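Local coordinates for protein chintase (Rhizomucor miehei, PDB 5YUQ) that hydrolyses chitin, probably as a family 18 glycoside hydrolase built on a TIM barrel and working through a tunnel-shaped active site, at residues A[73-76]-A[77-80]. Residues are numbered along the deposited sequence; the frame is centred on the assembly and turned at random. Where two conformers were deposited one is given.
Sequences FSDL and LKSS
The carboxylate of Asp75 meets the end of Lys78 through OD1. The lysine end lies out beyond OD1, raised to one side of the carboxylate plane with CE 3.6 Å from OD1; a water reaches OD1 tilted to the other side. The two side chains run alongside each other and point the same way. Lys78 CG sits between its own N and carbonyl carbon (chi1 79°), and the chain beyond is fully extended, which carries NZ up beside the aspartate. The salt bridge is long, 3.7 Å from OD1 to NZ, and the water also links the two groups: it accepts from Lys78 NZ and lies within hydrogen-bonding distance of Asp75 OD1 (2.6 Å) and Ser74 OG. Ser74 OG also bonds to Asp124.

In the backbone, Leu77 N bonds to Phe73 O at 3.0 Å and weakly to Ser74 O, which also takes a weak bond from Lys78 N at 3.1 Å. Leu77 CG lies 3.3 Å from Phe73 O.

This short helix follows strand 59-65 of the barrel. Phe73 stacks on Trp106, just after strand 101-105, and Leu77 packs against helices 80-97 and 124-139. Leu76 reaches Pro32, at the end of strand 24-32, and Phe86. Ser79 occupies the N-cap position of helix 80-97, and Ser82 OG, its one proton shared between Leu76 O and Ser79 O, ties the two helices together at the bend.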
loop_
_atom_site.group_PDB
_atom_site.type_symbol
_atom_site.label_atom_id
_atom_site.label_comp_id
_atom_site.label_asym_id
_atom_site.label_seq_id
_atom_site.Cartn_x
_atom_site.Cartn_y
_atom_site.Cartn_z
ATOM N N PHE A 73 -10.742 13.998 3.311
ATOM C CA PHE A 73 -10.892 13.990 1.850
ATOM C C PHE A 73 -12.345 14.209 1.418
ATOM O O PHE A 73 -12.629 15.060 0.574
ATOM C CB PHE A 73 -10.404 12.670 1.252
ATOM C CG PHE A 73 -8.921 12.613 0.976
ATOM C CD1 PHE A 73 -8.377 13.267 -0.116
ATOM C CD2 PHE A 73 -8.090 11.846 1.773
ATOM C CE1 PHE A 73 -7.009 13.189 -0.385
ATOM C CE2 PHE A 73 -6.729 11.766 1.509
ATOM C CZ PHE A 73 -6.192 12.434 0.437
ATOM N N SER A 74 -13.270 13.446 1.990
ATOM C CA SER A 74 -14.667 13.554 1.568
ATOM C C SER A 74 -15.220 14.951 1.810
ATOM O O SER A 74 -15.783 15.553 0.904
ATOM C CB SER A 74 -15.528 12.513 2.281
ATOM O OG SER A 74 -16.884 12.622 1.859
ATOM N N ASP A 75 -15.039 15.472 3.022
ATOM C CA ASP A 75 -15.499 16.823 3.341
ATOM C C ASP A 75 -14.854 17.870 2.442
ATOM O O ASP A 75 -15.525 18.776 1.953
ATOM C CB ASP A 75 -15.196 17.164 4.803
ATOM C CG ASP A 75 -16.068 16.403 5.779
ATOM O OD1 ASP A 75 -17.110 15.850 5.361
ATOM O OD2 ASP A 75 -15.709 16.363 6.976
ATOM N N LEU A 76 -13.547 17.748 2.234
ATOM C CA LEU A 76 -12.824 18.721 1.429
ATOM C C LEU A 76 -13.364 18.791 0.010
ATOM O O LEU A 76 -13.537 19.877 -0.532
ATOM C CB LEU A 76 -11.327 18.401 1.407
ATOM C CG LEU A 76 -10.569 18.659 2.713
ATOM C CD1 LEU A 76 -9.121 18.171 2.608
ATOM C CD2 LEU A 76 -10.595 20.140 3.055
ATOM N N LEU A 77 -13.651 17.636 -0.584
ATOM C CA LEU A 77 -14.005 17.610 -2.006
ATOM C C LEU A 77 -15.486 17.837 -2.308
ATOM O O LEU A 77 -15.831 18.145 -3.445
ATOM C CB LEU A 77 -13.544 16.306 -2.663
ATOM C CG LEU A 77 -12.051 15.999 -2.528
ATOM C CD1 LEU A 77 -11.698 14.747 -3.317
ATOM C CD2 LEU A 77 -11.232 17.184 -3.001
ATOM N N LYS A 78 -16.343 17.706 -1.297
ATOM C CA LYS A 78 -17.796 17.810 -1.508
ATOM C C LYS A 78 -18.300 19.245 -1.399
ATOM O O LYS A 78 -19.455 19.527 -1.715
ATOM C CB LYS A 78 -18.561 16.891 -0.545
ATOM C CG LYS A 78 -18.725 17.431 0.876
ATOM C CD LYS A 78 -19.488 16.436 1.740
ATOM C CE LYS A 78 -19.743 16.986 3.132
ATOM N NZ LYS A 78 -20.499 16.006 3.962
ATOM N N SER A 79 -17.433 20.149 -0.956
ATOM C CA SER A 79 -17.752 21.572 -0.923
ATOM C C SER A 79 -16.886 22.280 -1.948
ATOM O O SER A 79 -15.680 22.065 -1.989
ATOM C CB SER A 79 -17.489 22.137 0.471
ATOM O OG SER A 79 -17.367 23.544 0.425
ATOM N N SER A 80 -17.507 23.125 -2.768
ATOM C CA SER A 80 -16.802 23.809 -3.848
ATOM C C SER A 80 -15.646 24.673 -3.345
ATOM O O SER A 80 -14.558 24.663 -3.918
ATOM C CB SER A 80 -17.783 24.666 -4.652
ATOM O OG SER A 80 -17.187 25.137 -5.842
HETATM O O HOH W 1 -18.330 14.064 3.883
#